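Long-range contact in hydrolase, haloacid dehalogenase-like family (Chlorobaculum tepidum, PDB 2HCF), which binds magnesium and is probably a hydrolase of the haloacid dehalogenase (HAD) superfamily, its substrate not established: residues I31-T36 and A69-K74. Sequence-based numbering, arbitrary orientation.
Sequences IEVYGT and ADKFDK
In the helical cap of this HAD-type protein, the C-terminal end of helix 21-34 packs against the first turns of helix 65-86, with V33 and Y34 meeting K71 and K74. V33 sits between the two lysines. Its CG1 lies 3.7 Å from K71 CB, and its CG2 lies 3.8 Å from K74 CG. With CG1 anti to the backbone N (chi1 170°), one methyl is given to each lysine. K71 runs back alongside V33 and Y34 as an extended chain. Its NZ donates a hydrogen bond of 3.2 Å to V33 O, at a C=O...N angle of 154° and tilted 16° from the carbonyl plane. A water accepts a weak bond from K71 NZ and donates to Y34 O, 2.9 Å away. The ammonium therefore serves two successive carbonyls at the helix end, one directly and one through water. Such a charge probably suits the negative end of the helix dipole. The Y34 ring reaches across to helix 65-86, with CE1 3.7 Å from K71 CB. Its hydroxyl comes close to F72 N without bonding to it; its hydrogen bond is to I68 O. L58 of helix 50-59, L63 and A75 also touch this side chain. V33 CG1 lies over one face of the same ring, displaced toward its rim. The contact is at the surface, about 23 Å from the centre of the chain. It is plain helix-to-helix packing within an all-helical cap inserted between strands 16-18 and 92-94, as in HAD hydrolases with a helical cap of the C1 type.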
loop_
_atom_site.group_PDB
_atom_site.type_symbol
_atom_site.label_atom_id
_atom_site.label_comp_id
_atom_site.label_asym_id
_atom_site.label_seq_id
_atom_site.Cartn_x
_atom_site.Cartn_y
_atom_site.Cartn_z
ATOM N N ILE A 31 16.773 -8.514 -14.032
ATOM C CA ILE A 31 17.782 -9.253 -14.804
ATOM C C ILE A 31 17.414 -9.238 -16.291
ATOM O O ILE A 31 18.257 -9.001 -17.162
ATOM C CB ILE A 31 17.924 -10.709 -14.320
ATOM C CG1 ILE A 31 18.608 -10.751 -12.949
ATOM C CG2 ILE A 31 18.748 -11.535 -15.330
ATOM C CD1 ILE A 31 18.457 -12.091 -12.207
ATOM N N GLU A 32 16.137 -9.469 -16.569
ATOM C CA GLU A 32 15.649 -9.476 -17.931
ATOM C C GLU A 32 15.831 -8.150 -18.661
ATOM O O GLU A 32 16.153 -8.141 -19.843
ATOM C CB GLU A 32 14.185 -9.890 -17.987
ATOM C CG GLU A 32 13.686 -9.981 -19.407
ATOM C CD GLU A 32 12.301 -10.621 -19.535
ATOM O OE1 GLU A 32 11.866 -11.347 -18.597
ATOM O OE2 GLU A 32 11.666 -10.382 -20.607
ATOM N N VAL A 33 15.650 -7.039 -17.964
ATOM C CA VAL A 33 15.643 -5.725 -18.592
ATOM C C VAL A 33 17.020 -5.064 -18.524
ATOM O O VAL A 33 17.507 -4.552 -19.525
ATOM C CB VAL A 33 14.578 -4.834 -17.945
ATOM C CG1 VAL A 33 14.689 -3.387 -18.388
ATOM C CG2 VAL A 33 13.163 -5.395 -18.285
ATOM N N TYR A 34 17.641 -5.080 -17.351
ATOM C CA TYR A 34 18.934 -4.420 -17.161
ATOM C C TYR A 34 20.152 -5.361 -17.156
ATOM O O TYR A 34 21.291 -4.889 -17.188
ATOM C CB TYR A 34 18.936 -3.654 -15.836
ATOM C CG TYR A 34 17.922 -2.544 -15.732
ATOM C CD1 TYR A 34 18.190 -1.275 -16.237
ATOM C CD2 TYR A 34 16.701 -2.759 -15.100
ATOM C CE1 TYR A 34 17.255 -0.242 -16.108
ATOM C CE2 TYR A 34 15.774 -1.751 -14.971
ATOM C CZ TYR A 34 16.051 -0.500 -15.466
ATOM O OH TYR A 34 15.105 0.480 -15.340
ATOM N N GLY A 35 19.921 -6.673 -17.074
ATOM C CA GLY A 35 21.004 -7.642 -16.927
ATOM C C GLY A 35 21.370 -8.010 -15.486
ATOM O O GLY A 35 22.034 -9.005 -15.251
ATOM N N THR A 36 20.931 -7.212 -14.521
ATOM C CA THR A 36 21.254 -7.424 -13.123
ATOM C C THR A 36 20.007 -7.223 -12.274
ATOM O O THR A 36 19.149 -6.424 -12.623
ATOM C CB THR A 36 22.344 -6.462 -12.654
ATOM O OG1 THR A 36 22.651 -6.721 -11.280
ATOM C CG2 THR A 36 21.931 -5.007 -12.825
ATOM N N ALA A 69 16.159 5.145 -15.420
ATOM C CA ALA A 69 14.966 5.793 -15.995
ATOM C C ALA A 69 14.685 5.380 -17.431
ATOM O O ALA A 69 13.525 5.182 -17.818
ATOM C CB ALA A 69 15.122 7.305 -15.932
ATOM N N ASP A 70 15.743 5.231 -18.218
ATOM C CA ASP A 70 15.606 4.872 -19.621
ATOM C C ASP A 70 14.829 3.581 -19.872
ATOM O O ASP A 70 14.161 3.462 -20.898
ATOM C CB ASP A 70 16.976 4.744 -20.292
ATOM C CG ASP A 70 16.868 4.637 -21.804
ATOM O OD1 ASP A 70 16.284 5.540 -22.429
ATOM O OD2 ASP A 70 17.357 3.657 -22.382
ATOM N N LYS A 71 14.963 2.598 -18.986
ATOM C CA LYS A 71 14.264 1.326 -19.150
ATOM C C LYS A 71 13.252 1.053 -18.037
ATOM O O LYS A 71 12.754 -0.046 -17.916
ATOM C CB LYS A 71 15.256 0.177 -19.203
ATOM C CG LYS A 71 16.280 0.242 -20.340
ATOM C CD LYS A 71 17.064 -1.079 -20.355
ATOM C CE LYS A 71 18.161 -1.134 -21.388
ATOM N NZ LYS A 71 19.178 -2.266 -21.117
ATOM N N PHE A 72 12.949 2.064 -17.240
ATOM C CA PHE A 72 12.077 1.893 -16.073
ATOM C C PHE A 72 10.708 1.330 -16.461
ATOM O O PHE A 72 10.250 0.339 -15.880
ATOM C CB PHE A 72 11.919 3.219 -15.306
ATOM C CG PHE A 72 11.046 3.111 -14.097
ATOM C CD1 PHE A 72 9.660 3.222 -14.218
ATOM C CD2 PHE A 72 11.585 2.870 -12.849
ATOM C CE1 PHE A 72 8.823 3.130 -13.115
ATOM C CE2 PHE A 72 10.744 2.756 -11.742
ATOM C CZ PHE A 72 9.355 2.906 -11.892
ATOM N N ASP A 73 10.058 1.934 -17.456
ATOM C CA ASP A 73 8.704 1.488 -17.829
ATOM C C ASP A 73 8.694 0.041 -18.279
ATOM O O ASP A 73 7.805 -0.717 -17.896
ATOM C CB ASP A 73 8.069 2.400 -18.892
ATOM C CG ASP A 73 7.776 3.803 -18.371
ATOM O OD1 ASP A 73 7.535 3.995 -17.158
ATOM O OD2 ASP A 73 7.816 4.755 -19.190
ATOM N N LYS A 74 9.693 -0.368 -19.063
ATOM C CA LYS A 74 9.803 -1.781 -19.439
ATOM C C LYS A 74 10.040 -2.712 -18.227
ATOM O O LYS A 74 9.473 -3.791 -18.152
ATOM C CB LYS A 74 10.897 -1.975 -20.487
ATOM C CG LYS A 74 11.115 -3.431 -20.857
ATOM C CD LYS A 74 11.316 -3.660 -22.331
ATOM C CE LYS A 74 11.026 -5.147 -22.677
ATOM N NZ LYS A 74 9.573 -5.547 -22.461
HETATM O O HOH W 1 21.624 -2.785 -19.187
#